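Local coordinates for protein putative regulator (Escherichia coli O6, PDB 3HFI) that is of unknown function but is probably a DNA-binding transcription regulator of the GntR type, its UTRA domain likely sensing a small-molecule effector, at residues T26-S31 against L55-S60; S31-A36 against G49-Y54; K43-P48 against E143-F148; S106-A111 against L132-L137. All coordinates share one frame; numbering follows the deposited sequence.

Contact 1 (T26-S31 against L55-S60); sequences TEVITS and LERLRS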
loop_
_atom_site.group_PDB
_atom_site.type_symbol
_atom_site.label_atom_id
_atom_site.label_comp_id
_atom_site.label_asym_id
_atom_site.label_seq_id
_atom_site.Cartn_x
_atom_site.Cartn_y
_atom_site.Cartn_z
ATOM N N THR A 26 -5.463 -15.120 6.730
ATOM C CA THR A 26 -5.698 -15.210 5.304
ATOM C C THR A 26 -5.778 -16.696 4.934
ATOM O O THR A 26 -4.904 -17.482 5.312
ATOM C CB THR A 26 -4.650 -14.414 4.506
ATOM O OG1 THR A 26 -3.858 -15.285 3.686
ATOM C CG2 THR A 26 -3.766 -13.594 5.438
ATOM N N GLU A 27 -6.848 -17.078 4.231
ATOM C CA GLU A 27 -7.035 -18.466 3.736
ATOM C C GLU A 27 -7.096 -18.534 2.199
ATOM O O GLU A 27 -7.763 -17.713 1.580
ATOM C CB GLU A 27 -8.314 -19.060 4.302
ATOM C CG GLU A 27 -9.550 -18.238 3.954
ATOM C CD GLU A 27 -10.567 -18.193 5.080
ATOM O OE1 GLU A 27 -11.144 -19.270 5.367
ATOM O OE2 GLU A 27 -10.782 -17.086 5.669
ATOM N N VAL A 28 -6.403 -19.501 1.596
ATOM C CA VAL A 28 -6.448 -19.688 0.151
ATOM C C VAL A 28 -7.763 -20.339 -0.191
ATOM O O VAL A 28 -8.108 -21.336 0.390
ATOM C CB VAL A 28 -5.238 -20.505 -0.382
ATOM C CG1 VAL A 28 -5.401 -20.813 -1.860
ATOM C CG2 VAL A 28 -3.933 -19.693 -0.221
ATOM N N ILE A 29 -8.540 -19.711 -1.061
ATOM C CA ILE A 29 -9.821 -20.260 -1.524
ATOM C C ILE A 29 -9.524 -21.158 -2.722
ATOM O O ILE A 29 -10.003 -22.279 -2.832
ATOM C CB ILE A 29 -10.768 -19.113 -1.960
ATOM C CG1 ILE A 29 -11.235 -18.329 -0.717
ATOM C CG2 ILE A 29 -11.951 -19.643 -2.697
ATOM C CD1 ILE A 29 -11.834 -16.930 -1.013
ATOM N N THR A 30 -8.717 -20.660 -3.634
ATOM C CA THR A 30 -8.454 -21.385 -4.849
ATOM C C THR A 30 -7.188 -20.917 -5.493
ATOM O O THR A 30 -6.704 -19.796 -5.245
ATOM C CB THR A 30 -9.676 -21.338 -5.845
ATOM O OG1 THR A 30 -9.589 -22.460 -6.709
ATOM C CG2 THR A 30 -9.726 -20.109 -6.666
ATOM N N SER A 31 -6.616 -21.816 -6.282
ATOM C CA SER A 31 -5.540 -21.447 -7.174
ATOM C C SER A 31 -5.575 -22.118 -8.532
ATOM O O SER A 31 -6.190 -23.119 -8.698
ATOM C CB SER A 31 -4.181 -21.648 -6.506
ATOM O OG SER A 31 -3.850 -22.976 -6.338
ATOM N N LEU A 55 -4.064 -16.841 -7.591
ATOM C CA LEU A 55 -4.372 -17.222 -6.216
ATOM C C LEU A 55 -5.511 -16.365 -5.747
ATOM O O LEU A 55 -5.443 -15.132 -5.850
ATOM C CB LEU A 55 -3.184 -16.912 -5.340
ATOM C CG LEU A 55 -2.336 -17.866 -4.603
ATOM C CD1 LEU A 55 -1.962 -19.123 -5.441
ATOM C CD2 LEU A 55 -1.122 -17.069 -4.067
ATOM N N GLU A 56 -6.539 -16.982 -5.191
ATOM C CA GLU A 56 -7.604 -16.231 -4.549
ATOM C C GLU A 56 -7.551 -16.483 -3.047
ATOM O O GLU A 56 -7.587 -17.651 -2.601
ATOM C CB GLU A 56 -8.955 -16.688 -5.111
ATOM C CG GLU A 56 -10.144 -15.820 -4.786
ATOM C CD GLU A 56 -11.437 -16.341 -5.504
ATOM O OE1 GLU A 56 -11.637 -17.574 -5.654
ATOM O OE2 GLU A 56 -12.255 -15.496 -5.932
ATOM N N ARG A 57 -7.487 -15.393 -2.289
ATOM C CA ARG A 57 -7.235 -15.425 -0.846
ATOM C C ARG A 57 -8.215 -14.526 -0.131
ATOM O O ARG A 57 -8.522 -13.433 -0.611
ATOM C CB ARG A 57 -5.810 -14.965 -0.575
ATOM C CG ARG A 57 -4.797 -16.021 -0.996
ATOM C CD ARG A 57 -3.523 -15.399 -1.426
ATOM N NE ARG A 57 -2.812 -14.942 -0.266
ATOM C CZ ARG A 57 -2.359 -13.703 -0.063
ATOM N NH1 ARG A 57 -2.494 -12.702 -0.937
ATOM N NH2 ARG A 57 -1.737 -13.461 1.068
ATOM N N LEU A 58 -8.736 -15.016 0.994
ATOM C CA LEU A 58 -9.738 -14.287 1.743
ATOM C C LEU A 58 -9.077 -13.924 3.049
ATOM O O LEU A 58 -8.586 -14.789 3.771
ATOM C CB LEU A 58 -11.009 -15.122 1.969
ATOM C CG LEU A 58 -12.185 -14.424 2.668
ATOM C CD1 LEU A 58 -12.883 -13.436 1.751
ATOM C CD2 LEU A 58 -13.180 -15.442 3.179
ATOM N N ARG A 59 -8.999 -12.636 3.313
ATOM C CA ARG A 59 -8.317 -12.175 4.496
ATOM C C ARG A 59 -9.364 -11.755 5.471
ATOM O O ARG A 59 -10.209 -10.938 5.127
ATOM C CB ARG A 59 -7.452 -10.992 4.202
ATOM C CG ARG A 59 -7.090 -10.239 5.455
ATOM C CD ARG A 59 -5.801 -9.497 5.233
ATOM N NE ARG A 59 -4.795 -10.464 4.808
ATOM C CZ ARG A 59 -3.724 -10.174 4.083
ATOM N NH1 ARG A 59 -3.486 -8.925 3.678
ATOM N NH2 ARG A 59 -2.882 -11.142 3.750
ATOM N N SER A 60 -9.316 -12.325 6.673
ATOM C CA SER A 60 -10.210 -11.906 7.748
ATOM C C SER A 60 -9.423 -11.317 8.930
ATOM O O SER A 60 -8.319 -11.761 9.296
ATOM C CB SER A 60 -11.161 -13.038 8.164
ATOM O OG SER A 60 -10.488 -14.268 8.301
#

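Contact 2 (S31-A36 against G49-Y54); sequences SRIEPA and GQDILY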
loop_
_atom_site.group_PDB
_atom_site.type_symbol
_atom_site.label_atom_id
_atom_site.label_comp_id
_atom_site.label_asym_id
_atom_site.label_seq_id
_atom_site.Cartn_x
_atom_site.Cartn_y
_atom_site.Cartn_z
ATOM N N SER A 31 -6.616 -21.816 -6.282
ATOM C CA SER A 31 -5.540 -21.447 -7.174
ATOM C C SER A 31 -5.575 -22.118 -8.532
ATOM O O SER A 31 -6.190 -23.119 -8.698
ATOM C CB SER A 31 -4.181 -21.648 -6.506
ATOM O OG SER A 31 -3.850 -22.976 -6.338
ATOM N N ARG A 32 -4.830 -21.589 -9.484
ATOM C CA ARG A 32 -4.946 -22.033 -10.853
ATOM C C ARG A 32 -3.749 -21.540 -11.620
ATOM O O ARG A 32 -3.287 -20.435 -11.333
ATOM C CB ARG A 32 -6.101 -21.267 -11.453
ATOM C CG ARG A 32 -6.896 -21.970 -12.360
ATOM C CD ARG A 32 -8.276 -21.271 -12.418
ATOM N NE ARG A 32 -8.223 -19.824 -12.737
ATOM C CZ ARG A 32 -9.070 -18.922 -12.215
ATOM N NH1 ARG A 32 -9.985 -19.313 -11.307
ATOM N NH2 ARG A 32 -8.971 -17.616 -12.543
ATOM N N ILE A 33 -3.268 -22.324 -12.581
ATOM C CA ILE A 33 -2.267 -21.844 -13.533
ATOM C C ILE A 33 -3.116 -21.425 -14.736
ATOM O O ILE A 33 -3.935 -22.219 -15.194
ATOM C CB ILE A 33 -1.297 -22.935 -13.999
ATOM C CG1 ILE A 33 -0.477 -23.490 -12.811
ATOM C CG2 ILE A 33 -0.384 -22.423 -15.095
ATOM C CD1 ILE A 33 0.114 -22.415 -12.012
ATOM N N GLU A 34 -2.981 -20.200 -15.213
ATOM C CA GLU A 34 -3.788 -19.837 -16.358
ATOM C C GLU A 34 -2.946 -18.988 -17.323
ATOM O O GLU A 34 -2.005 -18.352 -16.887
ATOM C CB GLU A 34 -5.014 -19.026 -15.883
ATOM C CG GLU A 34 -4.603 -17.731 -15.185
ATOM C CD GLU A 34 -5.816 -16.792 -14.745
ATOM O OE1 GLU A 34 -6.937 -17.298 -14.512
ATOM O OE2 GLU A 34 -5.592 -15.548 -14.633
ATOM N N PRO A 35 -3.328 -18.957 -18.617
ATOM C CA PRO A 35 -2.641 -18.067 -19.540
ATOM C C PRO A 35 -2.919 -16.618 -19.169
ATOM O O PRO A 35 -4.063 -16.281 -18.874
ATOM C CB PRO A 35 -3.217 -18.418 -20.923
ATOM C CG PRO A 35 -3.925 -19.747 -20.736
ATOM C CD PRO A 35 -4.384 -19.764 -19.269
ATOM N N ALA A 36 -1.882 -15.779 -19.110
ATOM C CA ALA A 36 -2.064 -14.331 -18.885
ATOM C C ALA A 36 -2.895 -13.711 -20.002
ATOM O O ALA A 36 -2.593 -13.896 -21.199
ATOM C CB ALA A 36 -0.769 -13.655 -18.787
ATOM N N GLY A 49 -0.631 -14.818 -23.010
ATOM C CA GLY A 49 -0.743 -16.290 -23.066
ATOM C C GLY A 49 0.241 -17.069 -22.176
ATOM O O GLY A 49 0.109 -18.314 -21.976
ATOM N N GLN A 50 1.241 -16.377 -21.661
ATOM C CA GLN A 50 2.201 -17.023 -20.813
ATOM C C GLN A 50 1.540 -17.462 -19.519
ATOM O O GLN A 50 0.817 -16.699 -18.945
ATOM C CB GLN A 50 3.292 -16.052 -20.454
ATOM C CG GLN A 50 4.400 -16.727 -19.744
ATOM C CD GLN A 50 5.604 -15.888 -19.698
ATOM O OE1 GLN A 50 6.249 -15.713 -20.722
ATOM N NE2 GLN A 50 5.950 -15.371 -18.520
ATOM N N ASP A 51 1.799 -18.686 -19.070
ATOM C CA ASP A 51 1.176 -19.184 -17.851
ATOM C C ASP A 51 1.573 -18.381 -16.637
ATOM O O ASP A 51 2.719 -17.959 -16.477
ATOM C CB ASP A 51 1.498 -20.669 -17.661
ATOM C CG ASP A 51 0.626 -21.575 -18.483
ATOM O OD1 ASP A 51 -0.417 -21.143 -19.023
ATOM O OD2 ASP A 51 0.929 -22.776 -18.530
ATOM N N ILE A 52 0.582 -18.002 -15.846
ATOM C CA ILE A 52 0.816 -17.356 -14.583
ATOM C C ILE A 52 0.068 -18.126 -13.538
ATOM O O ILE A 52 -0.825 -18.953 -13.867
ATOM C CB ILE A 52 0.421 -15.853 -14.616
ATOM C CG1 ILE A 52 -1.079 -15.611 -15.008
ATOM C CG2 ILE A 52 1.399 -15.066 -15.524
ATOM C CD1 ILE A 52 -2.097 -15.779 -13.847
ATOM N N LEU A 53 0.431 -17.908 -12.276
ATOM C CA LEU A 53 -0.300 -18.485 -11.131
ATOM C C LEU A 53 -1.393 -17.513 -10.593
ATOM O O LEU A 53 -1.104 -16.354 -10.285
ATOM C CB LEU A 53 0.684 -18.833 -9.993
ATOM C CG LEU A 53 0.118 -19.405 -8.675
ATOM C CD1 LEU A 53 -0.582 -20.714 -8.991
ATOM C CD2 LEU A 53 1.256 -19.575 -7.644
ATOM N N TYR A 54 -2.641 -17.965 -10.522
ATOM C CA TYR A 54 -3.706 -17.180 -10.006
ATOM C C TYR A 54 -3.974 -17.719 -8.592
ATOM O O TYR A 54 -4.039 -18.903 -8.415
ATOM C CB TYR A 54 -4.940 -17.367 -10.841
ATOM C CG TYR A 54 -6.208 -16.849 -10.195
ATOM C CD1 TYR A 54 -6.637 -15.533 -10.405
ATOM C CD2 TYR A 54 -6.996 -17.671 -9.420
ATOM C CE1 TYR A 54 -7.808 -15.055 -9.860
ATOM C CE2 TYR A 54 -8.204 -17.190 -8.842
ATOM C CZ TYR A 54 -8.589 -15.878 -9.080
ATOM O OH TYR A 54 -9.733 -15.356 -8.483
#

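Contact 3 (K43-P48 against E143-F148); sequences KLRITP and ELPVEF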
loop_
_atom_site.group_PDB
_atom_site.type_symbol
_atom_site.label_atom_id
_atom_site.label_comp_id
_atom_site.label_asym_id
_atom_site.label_seq_id
_atom_site.Cartn_x
_atom_site.Cartn_y
_atom_site.Cartn_z
ATOM N N LYS A 43 0.356 -5.527 -17.855
ATOM C CA LYS A 43 0.774 -5.142 -16.498
ATOM C C LYS A 43 2.060 -5.820 -16.065
ATOM O O LYS A 43 2.956 -5.194 -15.537
ATOM C CB LYS A 43 -0.322 -5.523 -15.534
ATOM C CG LYS A 43 -1.623 -4.763 -15.792
ATOM C CD LYS A 43 -1.398 -3.330 -15.468
ATOM C CE LYS A 43 -2.635 -2.533 -15.640
ATOM N NZ LYS A 43 -2.324 -1.194 -15.085
ATOM N N LEU A 44 2.156 -7.138 -16.255
ATOM C CA LEU A 44 3.316 -7.877 -15.795
ATOM C C LEU A 44 4.500 -7.825 -16.772
ATOM O O LEU A 44 5.574 -8.338 -16.492
ATOM C CB LEU A 44 2.916 -9.309 -15.539
ATOM C CG LEU A 44 2.104 -9.659 -14.278
ATOM C CD1 LEU A 44 1.704 -11.124 -14.316
ATOM C CD2 LEU A 44 2.908 -9.363 -13.020
ATOM N N ARG A 45 4.321 -7.180 -17.912
ATOM C CA ARG A 45 5.329 -7.145 -18.971
ATOM C C ARG A 45 5.780 -8.515 -19.396
ATOM O O ARG A 45 6.972 -8.813 -19.438
ATOM C CB ARG A 45 6.498 -6.241 -18.571
ATOM C CG ARG A 45 5.950 -4.891 -18.150
ATOM C CD ARG A 45 6.958 -3.806 -17.865
ATOM N NE ARG A 45 6.269 -2.790 -17.053
ATOM C CZ ARG A 45 6.840 -1.754 -16.421
ATOM N NH1 ARG A 45 8.166 -1.532 -16.506
ATOM N NH2 ARG A 45 6.048 -0.908 -15.725
ATOM N N ILE A 46 4.808 -9.367 -19.706
ATOM C CA ILE A 46 5.079 -10.704 -20.224
ATOM C C ILE A 46 4.292 -10.880 -21.518
ATOM O O ILE A 46 3.442 -10.065 -21.829
ATOM C CB ILE A 46 4.743 -11.812 -19.203
ATOM C CG1 ILE A 46 3.269 -11.799 -18.819
ATOM C CG2 ILE A 46 5.630 -11.676 -17.965
ATOM C CD1 ILE A 46 2.890 -12.979 -17.828
ATOM N N THR A 47 4.564 -11.974 -22.246
ATOM C CA THR A 47 3.880 -12.267 -23.503
ATOM C C THR A 47 2.465 -12.722 -23.163
ATOM O O THR A 47 2.275 -13.574 -22.317
ATOM C CB THR A 47 4.652 -13.299 -24.296
ATOM O OG1 THR A 47 6.002 -12.831 -24.435
ATOM C CG2 THR A 47 4.039 -13.567 -25.684
ATOM N N PRO A 48 1.461 -12.124 -23.795
ATOM C CA PRO A 48 0.117 -12.636 -23.674
ATOM C C PRO A 48 0.121 -14.142 -23.867
ATOM O O PRO A 48 0.768 -14.688 -24.802
ATOM C CB PRO A 48 -0.611 -11.997 -24.854
ATOM C CG PRO A 48 0.159 -10.582 -25.037
ATOM C CD PRO A 48 1.577 -10.909 -24.650
ATOM N N GLU A 143 11.925 -2.186 -13.715
ATOM C CA GLU A 143 11.578 -2.785 -14.989
ATOM C C GLU A 143 11.107 -4.226 -14.927
ATOM O O GLU A 143 10.911 -4.827 -15.947
ATOM C CB GLU A 143 12.811 -2.759 -15.907
ATOM C CG GLU A 143 13.267 -1.344 -16.292
ATOM C CD GLU A 143 14.570 -0.902 -15.595
ATOM O OE1 GLU A 143 15.639 -1.466 -15.954
ATOM O OE2 GLU A 143 14.546 0.020 -14.732
ATOM N N LEU A 144 10.922 -4.773 -13.738
ATOM C CA LEU A 144 10.572 -6.164 -13.562
ATOM C C LEU A 144 9.407 -6.338 -12.568
ATOM O O LEU A 144 9.619 -6.562 -11.379
ATOM C CB LEU A 144 11.811 -6.895 -13.066
ATOM C CG LEU A 144 11.899 -8.400 -12.993
ATOM C CD1 LEU A 144 11.613 -9.021 -14.385
ATOM C CD2 LEU A 144 13.364 -8.717 -12.515
ATOM N N PRO A 145 8.159 -6.269 -13.053
ATOM C CA PRO A 145 7.002 -6.641 -12.271
ATOM C C PRO A 145 7.019 -8.123 -11.938
ATOM O O PRO A 145 7.637 -8.907 -12.658
ATOM C CB PRO A 145 5.808 -6.301 -13.211
ATOM C CG PRO A 145 6.361 -5.512 -14.266
ATOM C CD PRO A 145 7.773 -5.970 -14.430
ATOM N N VAL A 146 6.437 -8.494 -10.798
ATOM C CA VAL A 146 6.341 -9.900 -10.414
ATOM C C VAL A 146 4.898 -10.329 -10.133
ATOM O O VAL A 146 4.556 -11.501 -10.320
ATOM C CB VAL A 146 7.226 -10.267 -9.234
ATOM C CG1 VAL A 146 6.868 -9.492 -7.936
ATOM C CG2 VAL A 146 7.158 -11.810 -8.980
ATOM N N GLU A 147 4.041 -9.398 -9.710
ATOM C CA GLU A 147 2.700 -9.780 -9.271
ATOM C C GLU A 147 1.746 -8.661 -9.520
ATOM O O GLU A 147 2.139 -7.493 -9.399
ATOM C CB GLU A 147 2.696 -10.166 -7.784
ATOM C CG GLU A 147 1.383 -10.769 -7.249
ATOM C CD GLU A 147 0.385 -9.744 -6.758
ATOM O OE1 GLU A 147 0.806 -8.685 -6.232
ATOM O OE2 GLU A 147 -0.828 -9.992 -6.848
ATOM N N PHE A 148 0.513 -9.020 -9.906
ATOM C CA PHE A 148 -0.579 -8.083 -10.233
ATOM C C PHE A 148 -1.806 -8.566 -9.475
ATOM O O PHE A 148 -2.332 -9.661 -9.747
ATOM C CB PHE A 148 -0.873 -8.044 -11.754
ATOM C CG PHE A 148 -1.991 -7.133 -12.123
ATOM C CD1 PHE A 148 -1.911 -5.778 -11.844
ATOM C CD2 PHE A 148 -3.137 -7.615 -12.713
ATOM C CE1 PHE A 148 -2.930 -4.936 -12.141
ATOM C CE2 PHE A 148 -4.207 -6.743 -13.010
ATOM C CZ PHE A 148 -4.086 -5.446 -12.758
HETATM O O HOH W 1 7.002 -9.962 -15.076
#

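Contact 4 (S106-A111 against L132-L137); sequences SESRYA and LHLEQL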
loop_
_atom_site.group_PDB
_atom_site.type_symbol
_atom_site.label_atom_id
_atom_site.label_comp_id
_atom_site.label_asym_id
_atom_site.label_seq_id
_atom_site.Cartn_x
_atom_site.Cartn_y
_atom_site.Cartn_z
ATOM N N SER A 106 5.787 -0.750 -5.649
ATOM C CA SER A 106 4.365 -1.037 -5.625
ATOM C C SER A 106 3.673 0.145 -6.293
ATOM O O SER A 106 4.030 1.287 -5.993
ATOM C CB SER A 106 3.894 -0.892 -4.172
ATOM O OG SER A 106 3.202 -1.979 -3.962
ATOM N N GLU A 107 2.596 -0.106 -7.045
ATOM C CA GLU A 107 1.740 0.957 -7.514
ATOM C C GLU A 107 0.333 0.446 -7.252
ATOM O O GLU A 107 0.054 -0.690 -7.553
ATOM C CB GLU A 107 1.869 1.114 -9.033
ATOM C CG GLU A 107 3.162 1.678 -9.501
ATOM C CD GLU A 107 3.314 1.682 -11.044
ATOM O OE1 GLU A 107 2.599 0.961 -11.787
ATOM O OE2 GLU A 107 4.216 2.396 -11.506
ATOM N N SER A 108 -0.574 1.300 -6.799
ATOM C CA SER A 108 -1.937 0.905 -6.679
ATOM C C SER A 108 -2.818 1.939 -7.323
ATOM O O SER A 108 -2.518 3.121 -7.307
ATOM C CB SER A 108 -2.310 0.820 -5.198
ATOM O OG SER A 108 -1.440 -0.011 -4.484
ATOM N N ARG A 109 -3.991 1.488 -7.731
ATOM C CA ARG A 109 -5.003 2.314 -8.355
ATOM C C ARG A 109 -6.305 1.943 -7.718
ATOM O O ARG A 109 -6.581 0.771 -7.571
ATOM C CB ARG A 109 -5.022 1.981 -9.819
ATOM C CG ARG A 109 -5.911 2.833 -10.648
ATOM C CD ARG A 109 -5.604 2.408 -12.076
ATOM N NE ARG A 109 -6.441 3.033 -13.095
ATOM C CZ ARG A 109 -6.507 2.605 -14.369
ATOM N NH1 ARG A 109 -5.782 1.533 -14.766
ATOM N NH2 ARG A 109 -7.311 3.238 -15.256
ATOM N N TYR A 110 -7.022 2.919 -7.218
ATOM C CA TYR A 110 -8.191 2.673 -6.426
ATOM C C TYR A 110 -9.459 3.088 -7.213
ATOM O O TYR A 110 -9.493 4.164 -7.799
ATOM C CB TYR A 110 -8.127 3.464 -5.109
ATOM C CG TYR A 110 -6.863 3.257 -4.292
ATOM C CD1 TYR A 110 -6.792 2.297 -3.280
ATOM C CD2 TYR A 110 -5.731 4.021 -4.533
ATOM C CE1 TYR A 110 -5.594 2.107 -2.529
ATOM C CE2 TYR A 110 -4.552 3.858 -3.776
ATOM C CZ TYR A 110 -4.479 2.886 -2.800
ATOM O OH TYR A 110 -3.305 2.746 -2.093
ATOM N N ALA A 111 -10.502 2.276 -7.142
ATOM C CA ALA A 111 -11.741 2.498 -7.914
ATOM C C ALA A 111 -12.957 1.958 -7.148
ATOM O O ALA A 111 -12.840 0.997 -6.408
ATOM C CB ALA A 111 -11.628 1.805 -9.277
ATOM N N LEU A 132 -14.618 -0.986 -2.351
ATOM C CA LEU A 132 -13.402 -0.385 -2.859
ATOM C C LEU A 132 -12.636 -1.463 -3.603
ATOM O O LEU A 132 -12.365 -2.557 -3.089
ATOM C CB LEU A 132 -12.539 0.240 -1.753
ATOM C CG LEU A 132 -11.222 0.856 -2.285
ATOM C CD1 LEU A 132 -11.479 2.263 -2.899
ATOM C CD2 LEU A 132 -10.171 0.943 -1.189
ATOM N N HIS A 133 -12.295 -1.147 -4.838
ATOM C CA HIS A 133 -11.490 -2.039 -5.633
ATOM C C HIS A 133 -10.098 -1.410 -5.799
ATOM O O HIS A 133 -9.970 -0.242 -6.142
ATOM C CB HIS A 133 -12.128 -2.269 -6.982
ATOM C CG HIS A 133 -11.277 -3.047 -7.919
ATOM N ND1 HIS A 133 -10.955 -4.373 -7.698
ATOM C CD2 HIS A 133 -10.737 -2.725 -9.110
ATOM C CE1 HIS A 133 -10.209 -4.817 -8.687
ATOM N NE2 HIS A 133 -10.068 -3.845 -9.565
ATOM N N LEU A 134 -9.084 -2.211 -5.565
ATOM C CA LEU A 134 -7.704 -1.824 -5.773
ATOM C C LEU A 134 -7.064 -2.737 -6.793
ATOM O O LEU A 134 -7.275 -3.961 -6.750
ATOM C CB LEU A 134 -7.033 -1.976 -4.452
ATOM C CG LEU A 134 -5.608 -1.629 -4.249
ATOM C CD1 LEU A 134 -5.752 -0.568 -3.186
ATOM C CD2 LEU A 134 -4.832 -2.825 -3.720
ATOM N N GLU A 135 -6.337 -2.162 -7.759
ATOM C CA GLU A 135 -5.381 -2.949 -8.570
ATOM C C GLU A 135 -4.008 -2.567 -8.091
ATOM O O GLU A 135 -3.707 -1.394 -8.026
ATOM C CB GLU A 135 -5.412 -2.599 -10.053
ATOM C CG GLU A 135 -6.634 -2.954 -10.802
ATOM C CD GLU A 135 -6.524 -2.520 -12.279
ATOM O OE1 GLU A 135 -5.944 -1.464 -12.572
ATOM O OE2 GLU A 135 -6.985 -3.217 -13.151
ATOM N N GLN A 136 -3.148 -3.538 -7.846
ATOM C CA GLN A 136 -1.831 -3.269 -7.354
ATOM C C GLN A 136 -0.813 -4.044 -8.149
ATOM O O GLN A 136 -0.953 -5.261 -8.342
ATOM C CB GLN A 136 -1.737 -3.731 -5.916
ATOM C CG GLN A 136 -0.360 -3.417 -5.304
ATOM C CD GLN A 136 -0.244 -3.870 -3.902
ATOM O OE1 GLN A 136 -0.322 -5.100 -3.616
ATOM N NE2 GLN A 136 -0.075 -2.891 -2.970
ATOM N N LEU A 137 0.216 -3.362 -8.591
ATOM C CA LEU A 137 1.290 -3.979 -9.339
ATOM C C LEU A 137 2.503 -3.921 -8.420
ATOM O O LEU A 137 2.830 -2.880 -7.939
ATOM C CB LEU A 137 1.521 -3.218 -10.660
ATOM C CG LEU A 137 2.415 -3.849 -11.724
ATOM C CD1 LEU A 137 2.027 -5.280 -12.046
ATOM C CD2 LEU A 137 2.464 -3.012 -13.006
#

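Contact 1 (T26-S31 against L55-S60)
I29 N and T30 N both turn to the carbonyl of E56, the signature of a classic beta bulge in the antiparallel pairing of 26-31 with 55-60, whose N-to-C directions lie 150° apart. The bond I29 N to E56 O is short, 2.7 Å, whereas T30 N to E56 O at 3.4 Å is weak; E56 N returns an almost straight bond to T30 O (2.8 Å). Before the bulge, E27 and L58 form a hydrogen-bonded pair, and T26-R59 and V28-R57 are non-hydrogen-bonded pairs.

The extra residue lets I29 point its side chain at the partner strand, with CD1 3.6 Å from L58 CB. The chi1 of E56 (-167°) swings CG away from N, and the extended chain sets OE1 beside the methyls I29 CG2 and T30 CG2. Further out, F122 of helix 117-123 and L68 of strand 65-73 pack on I29 and E56. On the sheet face of V28 and R57, V28 CG2 lies against R57 CG, 3.9 Å away, and the guanidinium is positioned by a hydrogen bond from NH1 to N71 OD1. At the far end T26 CG2 sits at the edge of the R59 guanidinium, 3.1 Å from NH2 and close to its plane.

Contact 2 (S31-A36 against G49-Y54)
A bend at chi3 (55°) in the otherwise long arm of R32 lays its guanidinium on the ring of Y54, whose CG stands anti to the backbone N. The planes are only 12° apart, and R32 CZ lies 4.0 Å from the centroid of the Y54 ring, over its face: a cation-pi stack. E34, extended beyond CG, brings its carboxylate to the guanidinium edge, where R32 NH2 donates to E34 OE1 at 2.8 Å within the guanidinium plane, meeting the oxygen on its syn side though 29° out of the carboxylate plane. This salt bridge, together with the stack, restrains the rotation of R32, and the negative charge probably offsets its positive one.

Beneath these groups runs a regular antiparallel pairing. R32-Y54 and E34-I52 are its hydrogen-bonded pairs, with Y54 N to R32 O the shortest bond at 2.7 Å; I52 CD1 presses on E34 CG, 3.4 Å away. On the other face I33 CD1 meets L53 CD1 at 3.5 Å. Past the strand ends, A36 N binds Q50 O and G49 N binds A36 O (2.8 Å), continuing the pairing into the loops; the positive phi of G49 suits glycine.

Strand 65-73 lies on the far side of 51-60: R72 makes a salt bridge to E34 OE2, and Y54 OH is hydrogen-bonded to E70 OE2. Helix 38-44 closes the end, A41 touching A36 and L44 touching I52.

Contact 3 (K43-P48 against E143-F148)
A Schellman motif at the C-terminal end of helix 38-44, with R45 at positive phi (54°), abuts the start of strand 144-153, where V146 and E147 form a classic beta bulge opposite V138. Side-chain packing joins them, with one water between. P145 wedges its ring against the helix end: CG lies 3.6 Å from K43 O, and the aliphatic arm of R45 crosses the proline at about a right angle, placing P145 CG over one face of the guanidinium, 3.9 Å from R45 NE.

On the other flank K43, with CG turned away from its own carbonyl carbon (chi1 -64°), sets that atom over F148, 4.0 Å from the ring centroid, 13° off the normal and offset toward the rim, a CH-pi contact; the bend at chi2 then brings CD near CE1. Between these contacts L44 sends CD2 to the backbone of the bulge, 3.5 Å from E147 N and close to V146 C; the same methyl approaches P145 CB and F148 CB. Water 1 lies 2.6 Å from L44 O and 2.7 Å from P145 O, so it can bridge the two carbonyls, though it may not donate to both.

The packing seats the helix end on the sheet: F139 of strand 130-139 touches R45 and P145, L44 and I46 reach I52 of strand 51-60, and from strand 65-73 N71 binds E147 OE2 and R72 pairs with F148.

Contact 4 (S106-A111 against L132-L137)
R109 and E135 run side by side from a hydrogen-bonded pair of an antiparallel beta sheet, in which 106-111 is the outermost strand within its own chain. R109 is extended from CG to NE, a chi1 of -174° setting CG opposite N. The guanidinium and carboxylate planes stand 68° apart and the salt bridge is long, R109 NH1 to E135 OE1 being 3.7 Å, while E135 OE2 bonds to Y39 OH. Six backbone bonds fix the register.

The face of S108, Y110, L134 and Q136 adjoins the dimer partner. On it, chi1 (-53°) sets the Y110 ring beside its own N; CB packs on L132 CD1 at 4.2 Å, and OH makes a weak hydrogen bond to S106 OG of the second subunit. Residues 106-109 extend the sheet by pairing antiparallel with a strand there. Extended beyond CG, Q136 bonds through NE2 to Y159 O and through OE1 to G161 N of the second subunit; within its own chain NE2 merely contacts S108 OG, 3.5 Å away.

How the contacts relate
From the N terminus, strand 26-35 turns through helix 38-44 into strand 51-60. Contact 2 closes this short loop, and contact 1, on the earlier part of the first strand and the later part of the second, encloses it; they share S31. Contact 3 crosses both, since 43-48 lies between their segments while its partner 143-148 comes about a hundred residues later. It touches contact 2 where I46 CD1 meets I52 CG2, 3.4 Å away. Contact 4 opens after contacts 1 and 2 have closed and lies within the span of contact 3, meeting it through L137 and F148. Together they tie the two strands outermost within the chain to their neighbours, and the helix end to strand 144-153.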